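Local coordinates for insecticidal crystal protein Cry7Cal (Bacillus thuringiensis, PDB 5ZI1) that is an insecticidal toxin of the three-domain delta-endotoxin family, active against locusts, that probably binds gut receptors and forms membrane pores, at residues Arg22-Phe27 / Thr41-Leu46; Glu283-Pro288 / Val435-Lys440; Asn461-Asp466 / Met512-Ser517. All coordinates share one frame; numbering follows the deposited sequence.

Contact 1. Residues Arg22-Phe27 / Thr41-Leu46; sequences RTFMGF and TEVLRL
F24 carries the far end of its ring onto the branches of V43, its CZ lying 3.6 Å from V43 CG2, the two side chains crossing at about a right angle. The methyl meets the ring obliquely, and the turn about CA–CB that sets F24 CG opposite its carbonyl carbon (chi1 -80°) swings the ring across towards the second helix. L150 of helix 141-165 touches both F24 and V43, bringing a third helix to the patch. The pair belongs to an antiparallel helical hairpin, helices 13-26 and 33-47, in the N-terminal helical domain of the delta endotoxins. The local axes run 168° apart in direction and 11.1 Å from each other, so contact is made by side chains alone. Beside the apolar patch T23 points its CG2 at the carboxylate end of E42, while T23 OG1 lies 3.7 Å from L46 CD1. That hydroxyl is already bonded to S19 O, one helical turn back. A water then donates to T23 OG1 at 2.8 Å and to E42 OE2 at 2.7 Å, and receives a weak bond from R22 NH2, which itself stays 5.3 Å from E42 OE2.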
ATOM      1  N   ARG A  22      -4.359   8.755  -3.132  1.00 50.97           N
ATOM      2  CA  ARG A  22      -5.792   8.615  -3.350  1.00 52.66           C
ATOM      3  C   ARG A  22      -6.223   9.359  -4.604  1.00 49.36           C
ATOM      4  O   ARG A  22      -6.994   8.840  -5.418  1.00 50.04           O
ATOM      5  CB  ARG A  22      -6.539   9.142  -2.121  1.00 51.32           C
ATOM      6  CG  ARG A  22      -8.042   9.115  -2.226  1.00 57.06           C
ATOM      7  CD  ARG A  22      -8.617  10.146  -1.283  1.00 57.95           C
ATOM      8  NE  ARG A  22      -8.534  11.467  -1.890  1.00 59.49           N
ATOM      9  CZ  ARG A  22      -8.170  12.566  -1.241  1.00 59.59           C
ATOM     10  NH1 ARG A  22      -7.834  12.502   0.045  1.00 59.36           N
ATOM     11  NH2 ARG A  22      -8.133  13.726  -1.888  1.00 59.59           N
ATOM     12  N   THR A  23      -5.741  10.587  -4.766  1.00 46.18           N
ATOM     13  CA  THR A  23      -6.062  11.353  -5.964  1.00 52.10           C
ATOM     14  C   THR A  23      -5.683  10.605  -7.238  1.00 52.87           C
ATOM     15  O   THR A  23      -6.485  10.516  -8.171  1.00 55.37           O
ATOM     16  CB  THR A  23      -5.370  12.705  -5.895  1.00 51.56           C
ATOM     17  OG1 THR A  23      -5.621  13.274  -4.612  1.00 51.93           O
ATOM     18  CG2 THR A  23      -5.873  13.626  -6.987  1.00 56.72           C
ATOM     19  N   PHE A  24      -4.470  10.061  -7.299  1.00 49.16           N
ATOM     20  CA  PHE A  24      -4.062   9.369  -8.516  1.00 52.14           C
ATOM     21  C   PHE A  24      -4.796   8.048  -8.682  1.00 50.97           C
ATOM     22  O   PHE A  24      -5.115   7.655  -9.808  1.00 52.59           O
ATOM     23  CB  PHE A  24      -2.552   9.158  -8.521  1.00 48.68           C
ATOM     24  CG  PHE A  24      -1.794  10.376  -8.924  1.00 50.99           C
ATOM     25  CD1 PHE A  24      -1.733  10.748 -10.259  1.00 47.82           C
ATOM     26  CD2 PHE A  24      -1.155  11.165  -7.975  1.00 47.36           C
ATOM     27  CE1 PHE A  24      -1.045  11.882 -10.646  1.00 48.35           C
ATOM     28  CE2 PHE A  24      -0.463  12.303  -8.353  1.00 46.74           C
ATOM     29  CZ  PHE A  24      -0.403  12.659  -9.695  1.00 49.35           C
ATOM     30  N   MET A  25      -5.076   7.347  -7.582  1.00 51.33           N
ATOM     31  CA  MET A  25      -5.887   6.136  -7.685  1.00 52.62           C
ATOM     32  C   MET A  25      -7.301   6.463  -8.159  1.00 54.11           C
ATOM     33  O   MET A  25      -7.898   5.703  -8.935  1.00 55.58           O
ATOM     34  CB  MET A  25      -5.944   5.404  -6.340  1.00 50.89           C
ATOM     35  CG  MET A  25      -4.611   4.966  -5.790  1.00 51.22           C
ATOM     36  SD  MET A  25      -4.782   3.757  -4.451  1.00 50.94           S
ATOM     37  CE  MET A  25      -5.654   2.424  -5.250  1.00 40.11           C
ATOM     38  N   GLY A  26      -7.859   7.583  -7.693  1.00 53.12           N
ATOM     39  CA  GLY A  26      -9.212   7.924  -8.079  1.00 55.34           C
ATOM     40  C   GLY A  26      -9.322   8.249  -9.550  1.00 55.76           C
ATOM     41  O   GLY A  26     -10.356   8.001 -10.170  1.00 63.09           O
ATOM     42  N   PHE A  27      -8.264   8.800 -10.129  1.00 54.68           N
ATOM     43  CA  PHE A  27      -8.243   9.178 -11.531  1.00 62.35           C
ATOM     44  C   PHE A  27      -7.527   8.135 -12.399  1.00 60.50           C
ATOM     45  O   PHE A  27      -7.188   8.420 -13.550  1.00 62.60           O
ATOM     46  CB  PHE A  27      -7.592  10.563 -11.662  1.00 56.23           C
ATOM     47  CG  PHE A  27      -7.769  11.218 -13.016  1.00 67.75           C
ATOM     48  CD1 PHE A  27      -8.883  11.998 -13.288  1.00 63.53           C
ATOM     49  CD2 PHE A  27      -6.797  11.087 -14.012  1.00 70.67           C
ATOM     50  CE1 PHE A  27      -9.029  12.612 -14.529  1.00 72.08           C
ATOM     51  CE2 PHE A  27      -6.943  11.689 -15.249  1.00 68.27           C
ATOM     52  CZ  PHE A  27      -8.059  12.454 -15.511  1.00 68.09           C
ATOM     53  N   THR A  41      -4.524  20.636 -11.694  1.00 60.99           N
ATOM     54  CA  THR A  41      -4.733  21.722 -10.737  1.00 63.47           C
ATOM     55  C   THR A  41      -4.856  21.196  -9.313  1.00 60.67           C
ATOM     56  O   THR A  41      -4.271  21.759  -8.381  1.00 62.63           O
ATOM     57  CB  THR A  41      -5.981  22.522 -11.099  1.00 62.91           C
ATOM     58  OG1 THR A  41      -7.111  21.643 -11.087  1.00 68.20           O
ATOM     59  CG2 THR A  41      -5.834  23.164 -12.476  1.00 60.02           C
ATOM     60  N   GLU A  42      -5.602  20.107  -9.132  1.00 60.65           N
ATOM     61  CA  GLU A  42      -5.664  19.435  -7.837  1.00 62.91           C
ATOM     62  C   GLU A  42      -4.271  19.050  -7.350  1.00 60.69           C
ATOM     63  O   GLU A  42      -3.905  19.306  -6.194  1.00 58.29           O
ATOM     64  CB  GLU A  42      -6.543  18.192  -7.972  1.00 65.01           C
ATOM     65  CG  GLU A  42      -7.341  17.778  -6.759  1.00 70.02           C
ATOM     66  CD  GLU A  42      -8.506  16.850  -7.130  1.00 73.04           C
ATOM     67  OE1 GLU A  42      -8.655  16.485  -8.325  1.00 74.13           O
ATOM     68  OE2 GLU A  42      -9.286  16.491  -6.226  1.00 82.04           O
ATOM     69  N   VAL A  43      -3.478  18.431  -8.233  1.00 56.54           N
ATOM     70  CA  VAL A  43      -2.192  17.859  -7.850  1.00 53.50           C
ATOM     71  C   VAL A  43      -1.177  18.954  -7.560  1.00 52.87           C
ATOM     72  O   VAL A  43      -0.344  18.822  -6.652  1.00 52.41           O
ATOM     73  CB  VAL A  43      -1.695  16.893  -8.946  1.00 58.93           C
ATOM     74  CG1 VAL A  43      -0.182  16.721  -8.898  1.00 52.72           C
ATOM     75  CG2 VAL A  43      -2.364  15.542  -8.788  1.00 60.72           C
ATOM     76  N   LEU A  44      -1.222  20.055  -8.303  1.00 48.76           N
ATOM     77  CA  LEU A  44      -0.275  21.107  -7.986  1.00 52.01           C
ATOM     78  C   LEU A  44      -0.586  21.751  -6.646  1.00 53.98           C
ATOM     79  O   LEU A  44       0.341  22.107  -5.911  1.00 58.27           O
ATOM     80  CB  LEU A  44      -0.213  22.158  -9.090  1.00 59.42           C
ATOM     81  CG  LEU A  44       0.177  21.673 -10.487  1.00 60.88           C
ATOM     82  CD1 LEU A  44      -0.825  22.159 -11.490  1.00 61.14           C
ATOM     83  CD2 LEU A  44       1.558  22.163 -10.841  1.00 58.44           C
ATOM     84  N   ARG A  45      -1.863  21.878  -6.280  1.00 56.54           N
ATOM     85  CA  ARG A  45      -2.168  22.433  -4.964  1.00 56.49           C
ATOM     86  C   ARG A  45      -1.698  21.505  -3.857  1.00 54.25           C
ATOM     87  O   ARG A  45      -1.188  21.967  -2.832  1.00 55.25           O
ATOM     88  CB  ARG A  45      -3.661  22.728  -4.840  1.00 61.56           C
ATOM     89  CG  ARG A  45      -4.032  24.032  -5.519  1.00 65.30           C
ATOM     90  CD  ARG A  45      -5.494  24.105  -5.875  1.00 70.23           C
ATOM     91  NE  ARG A  45      -5.774  25.245  -6.749  1.00 81.00           N
ATOM     92  CZ  ARG A  45      -6.974  25.524  -7.253  1.00 82.66           C
ATOM     93  NH1 ARG A  45      -8.011  24.743  -6.969  1.00 77.14           N
ATOM     94  NH2 ARG A  45      -7.139  26.582  -8.044  1.00 82.70           N
ATOM     95  N   LEU A  46      -1.822  20.190  -4.055  1.00 55.35           N
ATOM     96  CA  LEU A  46      -1.363  19.261  -3.027  1.00 49.20           C
ATOM     97  C   LEU A  46       0.146  19.295  -2.886  1.00 55.10           C
ATOM     98  O   LEU A  46       0.666  19.400  -1.770  1.00 56.62           O
ATOM     99  CB  LEU A  46      -1.816  17.843  -3.335  1.00 48.70           C
ATOM    100  CG  LEU A  46      -3.244  17.526  -2.920  1.00 57.64           C
ATOM    101  CD1 LEU A  46      -3.640  16.151  -3.429  1.00 50.60           C
ATOM    102  CD2 LEU A  46      -3.339  17.628  -1.388  1.00 51.81           C
TER
HETATM  103  O   HOH W   1      -7.434  15.392  -4.535  1.00 62.70           O

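Contact 2. Residues Glu283-Pro288 / Val435-Lys440; sequences ENRAIP and VSEIFK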
ATOM      1  N   GLU A 283      10.696  -9.268  14.380  1.00 48.90           N
ATOM      2  CA  GLU A 283      10.060  -9.161  13.072  1.00 45.93           C
ATOM      3  C   GLU A 283       9.071 -10.299  12.849  1.00 44.01           C
ATOM      4  O   GLU A 283       7.937 -10.069  12.412  1.00 46.26           O
ATOM      5  CB  GLU A 283      11.129  -9.123  11.965  1.00 45.13           C
ATOM      6  CG  GLU A 283      10.590  -9.152  10.513  1.00 42.16           C
ATOM      7  CD  GLU A 283       9.954  -7.835  10.056  1.00 48.41           C
ATOM      8  OE1 GLU A 283       9.803  -6.920  10.890  1.00 43.88           O
ATOM      9  OE2 GLU A 283       9.597  -7.709   8.852  1.00 47.89           O
ATOM     10  N   ASN A 284       9.466 -11.533  13.175  1.00 45.85           N
ATOM     11  CA  ASN A 284       8.600 -12.664  12.859  1.00 43.31           C
ATOM     12  C   ASN A 284       7.354 -12.693  13.745  1.00 48.20           C
ATOM     13  O   ASN A 284       6.307 -13.174  13.306  1.00 42.35           O
ATOM     14  CB  ASN A 284       9.370 -13.986  12.972  1.00 45.39           C
ATOM     15  CG  ASN A 284      10.327 -14.228  11.784  1.00 58.51           C
ATOM     16  OD1 ASN A 284      10.105 -13.745  10.667  1.00 59.11           O
ATOM     17  ND2 ASN A 284      11.387 -14.990  12.029  1.00 58.74           N
ATOM     18  N   ARG A 285       7.426 -12.200  14.988  1.00 48.98           N
ATOM     19  CA  ARG A 285       6.216 -12.208  15.814  1.00 45.16           C
ATOM     20  C   ARG A 285       5.368 -10.974  15.600  1.00 43.51           C
ATOM     21  O   ARG A 285       4.145 -11.050  15.738  1.00 47.21           O
ATOM     22  CB  ARG A 285       6.549 -12.363  17.307  1.00 52.74           C
ATOM     23  CG  ARG A 285       5.379 -12.082  18.255  1.00 50.95           C
ATOM     24  CD  ARG A 285       4.569 -13.359  18.471  1.00 56.75           C
ATOM     25  NE  ARG A 285       5.378 -14.492  18.905  1.00 55.82           N
ATOM     26  CZ  ARG A 285       5.920 -14.579  20.108  1.00 58.34           C
ATOM     27  NH1 ARG A 285       5.709 -13.598  20.978  1.00 62.44           N
ATOM     28  NH2 ARG A 285       6.631 -15.643  20.443  1.00 52.87           N
ATOM     29  N   ALA A 286       5.973  -9.859  15.195  1.00 42.13           N
ATOM     30  CA  ALA A 286       5.185  -8.665  14.910  1.00 43.74           C
ATOM     31  C   ALA A 286       4.517  -8.686  13.538  1.00 46.44           C
ATOM     32  O   ALA A 286       3.469  -8.063  13.363  1.00 47.98           O
ATOM     33  CB  ALA A 286       6.065  -7.425  14.998  1.00 44.68           C
ATOM     34  N   ILE A 287       5.114  -9.332  12.546  1.00 44.54           N
ATOM     35  CA  ILE A 287       4.715  -9.187  11.152  1.00 47.19           C
ATOM     36  C   ILE A 287       4.294 -10.551  10.621  1.00 45.43           C
ATOM     37  O   ILE A 287       5.138 -11.403  10.328  1.00 44.61           O
ATOM     38  CB  ILE A 287       5.856  -8.595  10.310  1.00 49.17           C
ATOM     39  CG1 ILE A 287       6.332  -7.287  10.957  1.00 47.14           C
ATOM     40  CG2 ILE A 287       5.431  -8.415   8.857  1.00 46.46           C
ATOM     41  CD1 ILE A 287       5.308  -6.196  10.938  1.00 44.33           C
ATOM     42  N   PRO A 288       2.990 -10.801  10.496  1.00 45.22           N
ATOM     43  CA  PRO A 288       2.531 -12.105  10.011  1.00 48.20           C
ATOM     44  C   PRO A 288       3.011 -12.342   8.590  1.00 47.45           C
ATOM     45  O   PRO A 288       3.331 -11.405   7.859  1.00 41.76           O
ATOM     46  CB  PRO A 288       1.007 -11.991  10.066  1.00 49.09           C
ATOM     47  CG  PRO A 288       0.733 -10.805  10.964  1.00 46.66           C
ATOM     48  CD  PRO A 288       1.869  -9.871  10.676  1.00 45.30           C
ATOM     49  N   VAL A 435      -3.762  -7.594  15.153  1.00 39.39           N
ATOM     50  CA  VAL A 435      -3.095  -7.272  16.414  1.00 40.01           C
ATOM     51  C   VAL A 435      -2.022  -8.323  16.638  1.00 43.97           C
ATOM     52  O   VAL A 435      -2.341  -9.470  16.973  1.00 46.31           O
ATOM     53  CB  VAL A 435      -4.045  -7.247  17.623  1.00 42.51           C
ATOM     54  CG1 VAL A 435      -3.300  -6.661  18.827  1.00 38.26           C
ATOM     55  CG2 VAL A 435      -5.349  -6.486  17.312  1.00 36.78           C
ATOM     56  N   SER A 436      -0.763  -7.940  16.479  1.00 41.67           N
ATOM     57  CA  SER A 436       0.337  -8.826  16.803  1.00 46.92           C
ATOM     58  C   SER A 436       0.917  -8.395  18.149  1.00 46.24           C
ATOM     59  O   SER A 436       0.275  -7.672  18.914  1.00 48.23           O
ATOM     60  CB  SER A 436       1.378  -8.795  15.682  1.00 41.96           C
ATOM     61  OG  SER A 436       1.868  -7.480  15.523  1.00 44.59           O
ATOM     62  N   GLU A 437       2.139  -8.812  18.440  1.00 47.98           N
ATOM     63  CA  GLU A 437       2.786  -8.380  19.662  1.00 44.29           C
ATOM     64  C   GLU A 437       4.289  -8.329  19.431  1.00 49.71           C
ATOM     65  O   GLU A 437       4.811  -8.818  18.419  1.00 43.82           O
ATOM     66  CB  GLU A 437       2.462  -9.313  20.819  1.00 46.01           C
ATOM     67  CG  GLU A 437       3.105 -10.647  20.658  1.00 48.16           C
ATOM     68  CD  GLU A 437       2.557 -11.687  21.594  1.00 57.27           C
ATOM     69  OE1 GLU A 437       3.182 -12.768  21.697  1.00 61.38           O
ATOM     70  OE2 GLU A 437       1.494 -11.437  22.211  1.00 57.40           O
ATOM     71  N   ILE A 438       4.966  -7.731  20.409  1.00 47.95           N
ATOM     72  CA  ILE A 438       6.413  -7.659  20.469  1.00 43.58           C
ATOM     73  C   ILE A 438       6.925  -8.898  21.183  1.00 51.58           C
ATOM     74  O   ILE A 438       6.496  -9.197  22.306  1.00 49.76           O
ATOM     75  CB  ILE A 438       6.860  -6.384  21.197  1.00 42.04           C
ATOM     76  CG1 ILE A 438       6.620  -5.160  20.325  1.00 46.06           C
ATOM     77  CG2 ILE A 438       8.318  -6.469  21.569  1.00 44.28           C
ATOM     78  CD1 ILE A 438       7.427  -5.184  19.000  1.00 44.09           C
ATOM     79  N   PHE A 439       7.844  -9.615  20.533  1.00 48.66           N
ATOM     80  CA  PHE A 439       8.543 -10.727  21.163  1.00 47.99           C
ATOM     81  C   PHE A 439       9.358 -10.214  22.345  1.00 50.83           C
ATOM     82  O   PHE A 439      10.323  -9.464  22.171  1.00 51.08           O
ATOM     83  CB  PHE A 439       9.460 -11.405  20.142  1.00 49.03           C
ATOM     84  CG  PHE A 439       9.905 -12.778  20.545  1.00 50.41           C
ATOM     85  CD1 PHE A 439      10.648 -12.975  21.700  1.00 50.22           C
ATOM     86  CD2 PHE A 439       9.586 -13.881  19.756  1.00 53.31           C
ATOM     87  CE1 PHE A 439      11.051 -14.248  22.089  1.00 51.13           C
ATOM     88  CE2 PHE A 439      10.000 -15.161  20.119  1.00 52.74           C
ATOM     89  CZ  PHE A 439      10.734 -15.345  21.290  1.00 59.39           C
ATOM     90  N   LYS A 440       8.999 -10.635  23.546  1.00 53.86           N
ATOM     91  CA  LYS A 440       9.619 -10.099  24.746  1.00 54.19           C
ATOM     92  C   LYS A 440      10.760 -11.002  25.199  1.00 55.74           C
ATOM     93  O   LYS A 440      10.684 -12.232  25.093  1.00 56.37           O
ATOM     94  CB  LYS A 440       8.575  -9.928  25.859  1.00 52.35           C
ATOM     95  CG  LYS A 440       8.400  -8.483  26.340  1.00 53.16           C
ATOM     96  CD  LYS A 440       7.026  -8.186  26.967  1.00 48.26           C
ATOM     97  CE  LYS A 440       6.625  -9.233  27.975  1.00 50.17           C
ATOM     98  NZ  LYS A 440       5.906 -10.365  27.306  1.00 54.52           N
TER
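In the middle, beta-prism domain of the three-domain Cry fold, the last turn of helix 279-286 packs across the end of strand 430-437, an outer strand of a three-stranded antiparallel sheet. Here the helix presents A286 and R285 to S436, E437 and F439. A286 O, a carbonyl at the helix terminus, receives the S436 hydroxyl at 2.8 Å, the donor slightly tilted from the carbonyl plane; S436 OG also has a weak bond to V449 O in the adjoining strand. Next along, the A286 CA–H leans on E437 O at 3.5 Å, a bent and therefore modest contact. R285 supplies most of the side-chain contact. Its aliphatic part lies against the strand, with R285 CG 3.3 Å from E437 O and 3.6 Å from E437 CG, before bends at chi2 (88°) and chi3 bring the guanidinium back alongside the E437 carboxylate. The salt bridge joins R285 NH1 to E437 OE1 at 2.8 Å; one nitrogen meets one oxygen, and with the planes 68° apart this is not the flat two-pronged arrangement. Behind the contact, E283 binds R219 and W212 of helix 208-227, tying the same short helix to the helical domain. F439 CD2 lies over one face of the R285 guanidinium, offset toward its rim, the planes 22° apart, and the ring's CE2 comes within 3.4 Å of R285 NH2.

Contact 3. Residues Asn461-Asp466 / Met512-Ser517; sequences NKLYPD and MRLSFS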
ATOM      1  N   ASN A 461     -15.283  -7.645  -4.050  1.00 54.49           N
ATOM      2  CA  ASN A 461     -14.743  -8.077  -5.348  1.00 47.00           C
ATOM      3  C   ASN A 461     -15.731  -7.756  -6.470  1.00 48.97           C
ATOM      4  O   ASN A 461     -15.976  -8.553  -7.376  1.00 52.21           O
ATOM      5  CB  ASN A 461     -14.365  -9.557  -5.355  1.00 44.95           C
ATOM      6  CG  ASN A 461     -13.082  -9.815  -4.609  1.00 48.02           C
ATOM      7  OD1 ASN A 461     -12.333  -8.874  -4.330  1.00 48.05           O
ATOM      8  ND2 ASN A 461     -12.817 -11.077  -4.268  1.00 43.92           N
ATOM      9  N   LYS A 462     -16.282  -6.551  -6.409  1.00 48.80           N
ATOM     10  CA  LYS A 462     -17.231  -6.093  -7.410  1.00 53.04           C
ATOM     11  C   LYS A 462     -16.568  -5.970  -8.778  1.00 54.62           C
ATOM     12  O   LYS A 462     -15.461  -5.433  -8.898  1.00 54.84           O
ATOM     13  CB  LYS A 462     -17.821  -4.750  -6.982  1.00 51.91           C
ATOM     14  CG  LYS A 462     -18.851  -4.183  -7.944  1.00 59.42           C
ATOM     15  CD  LYS A 462     -19.478  -2.894  -7.424  1.00 60.77           C
ATOM     16  CE  LYS A 462     -20.542  -2.394  -8.392  1.00 65.67           C
ATOM     17  NZ  LYS A 462     -20.844  -0.951  -8.205  1.00 71.65           N
ATOM     18  N   LEU A 463     -17.244  -6.474  -9.812  1.00 54.28           N
ATOM     19  CA  LEU A 463     -16.866  -6.175 -11.186  1.00 53.06           C
ATOM     20  C   LEU A 463     -17.547  -4.880 -11.591  1.00 57.71           C
ATOM     21  O   LEU A 463     -18.738  -4.686 -11.320  1.00 54.45           O
ATOM     22  CB  LEU A 463     -17.268  -7.288 -12.147  1.00 54.75           C
ATOM     23  CG  LEU A 463     -16.610  -8.643 -11.927  1.00 58.07           C
ATOM     24  CD1 LEU A 463     -16.910  -9.542 -13.109  1.00 54.29           C
ATOM     25  CD2 LEU A 463     -15.110  -8.505 -11.689  1.00 51.12           C
ATOM     26  N   TYR A 464     -16.788  -3.985 -12.213  1.00 54.83           N
ATOM     27  CA  TYR A 464     -17.363  -2.741 -12.685  1.00 55.67           C
ATOM     28  C   TYR A 464     -17.553  -2.845 -14.186  1.00 61.37           C
ATOM     29  O   TYR A 464     -16.558  -2.868 -14.931  1.00 63.54           O
ATOM     30  CB  TYR A 464     -16.479  -1.545 -12.331  1.00 54.48           C
ATOM     31  CG  TYR A 464     -16.230  -1.408 -10.843  1.00 54.81           C
ATOM     32  CD1 TYR A 464     -15.181  -2.080 -10.243  1.00 53.13           C
ATOM     33  CD2 TYR A 464     -17.066  -0.631 -10.031  1.00 57.30           C
ATOM     34  CE1 TYR A 464     -14.947  -1.986  -8.886  1.00 55.46           C
ATOM     35  CE2 TYR A 464     -16.841  -0.528  -8.653  1.00 53.27           C
ATOM     36  CZ  TYR A 464     -15.778  -1.214  -8.094  1.00 55.91           C
ATOM     37  OH  TYR A 464     -15.505  -1.149  -6.753  1.00 59.12           O
ATOM     38  N   PRO A 465     -18.783  -2.953 -14.678  1.00 67.66           N
ATOM     39  CA  PRO A 465     -19.016  -2.658 -16.091  1.00 72.48           C
ATOM     40  C   PRO A 465     -18.586  -1.222 -16.359  1.00 71.23           C
ATOM     41  O   PRO A 465     -18.589  -0.375 -15.456  1.00 78.36           O
ATOM     42  CB  PRO A 465     -20.529  -2.852 -16.253  1.00 71.77           C
ATOM     43  CG  PRO A 465     -21.078  -2.656 -14.873  1.00 70.10           C
ATOM     44  CD  PRO A 465     -20.038  -3.177 -13.937  1.00 66.23           C
ATOM     45  N   ASP A 466     -18.178  -0.966 -17.597  1.00 66.09           N
ATOM     46  CA  ASP A 466     -17.660   0.323 -18.051  1.00 70.28           C
ATOM     47  C   ASP A 466     -16.298   0.667 -17.469  1.00 64.31           C
ATOM     48  O   ASP A 466     -15.825   1.804 -17.655  1.00 56.94           O
ATOM     49  CB  ASP A 466     -18.619   1.475 -17.744  1.00 65.21           C
ATOM     50  CG  ASP A 466     -20.025   1.200 -18.211  1.00 76.53           C
ATOM     51  OD1 ASP A 466     -20.298   0.097 -18.744  1.00 75.81           O
ATOM     52  OD2 ASP A 466     -20.864   2.111 -18.058  1.00 81.50           O
ATOM     53  N   MET A 512     -11.894 -17.597  -6.056  1.00 56.48           N
ATOM     54  CA  MET A 512     -12.236 -16.209  -5.809  1.00 50.39           C
ATOM     55  C   MET A 512     -13.725 -16.055  -6.066  1.00 54.28           C
ATOM     56  O   MET A 512     -14.254 -16.661  -7.004  1.00 53.59           O
ATOM     57  CB  MET A 512     -11.403 -15.313  -6.726  1.00 52.31           C
ATOM     58  CG  MET A 512     -11.677 -13.839  -6.643  1.00 54.45           C
ATOM     59  SD  MET A 512     -10.594 -12.965  -7.815  1.00 56.53           S
ATOM     60  CE  MET A 512      -9.011 -13.023  -6.974  1.00 50.03           C
ATOM     61  N   ARG A 513     -14.407 -15.284  -5.214  1.00 51.32           N
ATOM     62  CA  ARG A 513     -15.819 -14.975  -5.413  1.00 53.85           C
ATOM     63  C   ARG A 513     -15.950 -13.556  -5.939  1.00 51.15           C
ATOM     64  O   ARG A 513     -15.307 -12.641  -5.426  1.00 48.06           O
ATOM     65  CB  ARG A 513     -16.637 -15.126  -4.126  1.00 51.64           C
ATOM     66  CG  ARG A 513     -16.717 -16.548  -3.609  1.00 55.79           C
ATOM     67  CD  ARG A 513     -17.980 -16.816  -2.758  1.00 60.19           C
ATOM     68  NE  ARG A 513     -18.130 -18.255  -2.564  1.00 56.58           N
ATOM     69  CZ  ARG A 513     -17.593 -18.933  -1.556  1.00 59.93           C
ATOM     70  NH1 ARG A 513     -16.903 -18.292  -0.621  1.00 59.54           N
ATOM     71  NH2 ARG A 513     -17.760 -20.249  -1.470  1.00 61.64           N
ATOM     72  N   LEU A 514     -16.790 -13.377  -6.949  1.00 50.58           N
ATOM     73  CA  LEU A 514     -16.995 -12.074  -7.560  1.00 55.61           C
ATOM     74  C   LEU A 514     -18.422 -11.611  -7.300  1.00 55.46           C
ATOM     75  O   LEU A 514     -19.314 -12.419  -7.047  1.00 61.23           O
ATOM     76  CB  LEU A 514     -16.713 -12.117  -9.074  1.00 51.92           C
ATOM     77  CG  LEU A 514     -15.317 -12.476  -9.608  1.00 55.89           C
ATOM     78  CD1 LEU A 514     -14.204 -11.591  -9.029  1.00 48.61           C
ATOM     79  CD2 LEU A 514     -14.996 -13.925  -9.345  1.00 57.17           C
ATOM     80  N   SER A 515     -18.627 -10.294  -7.350  1.00 54.01           N
ATOM     81  CA  SER A 515     -19.931  -9.677  -7.144  1.00 58.10           C
ATOM     82  C   SER A 515     -20.287  -8.901  -8.397  1.00 62.91           C
ATOM     83  O   SER A 515     -19.528  -8.022  -8.811  1.00 60.74           O
ATOM     84  CB  SER A 515     -19.944  -8.724  -5.939  1.00 58.08           C
ATOM     85  OG  SER A 515     -19.728  -9.401  -4.719  1.00 55.78           O
ATOM     86  N   PHE A 516     -21.444  -9.209  -8.978  1.00 65.76           N
ATOM     87  CA  PHE A 516     -21.988  -8.421 -10.072  1.00 71.28           C
ATOM     88  C   PHE A 516     -23.507  -8.508 -10.016  1.00 73.36           C
ATOM     89  O   PHE A 516     -24.067  -9.438  -9.429  1.00 72.08           O
ATOM     90  CB  PHE A 516     -21.453  -8.896 -11.432  1.00 66.66           C
ATOM     91  CG  PHE A 516     -21.271 -10.381 -11.521  1.00 60.20           C
ATOM     92  CD1 PHE A 516     -22.318 -11.199 -11.912  1.00 65.69           C
ATOM     93  CD2 PHE A 516     -20.051 -10.956 -11.217  1.00 59.55           C
ATOM     94  CE1 PHE A 516     -22.150 -12.575 -12.000  1.00 66.65           C
ATOM     95  CE2 PHE A 516     -19.867 -12.329 -11.291  1.00 59.80           C
ATOM     96  CZ  PHE A 516     -20.918 -13.143 -11.687  1.00 68.13           C
ATOM     97  N   SER A 517     -24.170  -7.513 -10.616  1.00 76.23           N
ATOM     98  CA  SER A 517     -25.635  -7.507 -10.680  1.00 81.81           C
ATOM     99  C   SER A 517     -26.113  -8.388 -11.830  1.00 86.45           C
ATOM    100  O   SER A 517     -26.691  -9.458 -11.617  1.00 84.89           O
ATOM    101  CB  SER A 517     -26.160  -6.074 -10.848  1.00 82.55           C
ATOM    102  OG  SER A 517     -25.759  -5.223  -9.785  1.00 81.59           O
TER
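S515 O is gripped twice from the facing loop. L463 N donates to it at 2.9 Å, approaching nearly along the C=O axis, and the K462 CA–H adds a weaker contact at 3.3 Å between K462 CA and S515 O. The return bond runs from S515 N to N461 O at 3.2 Å, but there the donor stands 57° out of the carbonyl plane, away from a lone-pair direction. With the residues before and after K462 both bonded to S515, the pattern is that of a single parallel beta bridge. N461 extends it with its side chain: ND2 donates to R513 O at 3.2 Å, with the acceptor in the plane of the amide, while N461 OD1 is taken by K475 NZ. The amide is thus held by both its ends, which should fix its rotation. ND2 also passes M512 CG at 3.8 Å. Hydrophobic contact falls mainly to L463, whose branches divide between two residues: CD2 meets L514 CD1 at 4.2 Å, and CD1 lies 3.9 Å from F516 CD2. L463 and F516 lie side by side pointing the same way, F516 having CG wedged between its backbone N and carbonyl carbon (chi1 36°). The S515 hydroxyl is bonded to O of D460, the residue before N461. The contact sets the loop leading to strand 468-472 against the end of strand 508-513 in the C-terminal beta-sandwich domain: I471 touches N461, L463, M512 and L514, F597 of strand 589-599 meets L463 and L514, and L514 pairs its backbone with E574, just ahead of strand 575-580.

How the contacts relate
From the N terminus the three contacts follow in series, none nested in or crossing another. Contact 1 comes first and closes a short loop of 13 residues, uniting two successive helices of the N-terminal helical domain. Contact 2 spans 146 intervening residues, rich in strand, and joins an early helix of the middle beta-prism domain to one of its late strands. Contact 3 closes over 45 residues, joining the segment that leads into the C-terminal beta sandwich to the end of strand 508-513 and the residues just after it. Contacts 1 and 3 approach most closely, their nearest atoms about 10 Å apart, whereas contacts 1 and 2 lie on opposite sides of the chain's centre. Contacts 1 and 2 lie within the first two domains, and contact 3 is at the entry to the third.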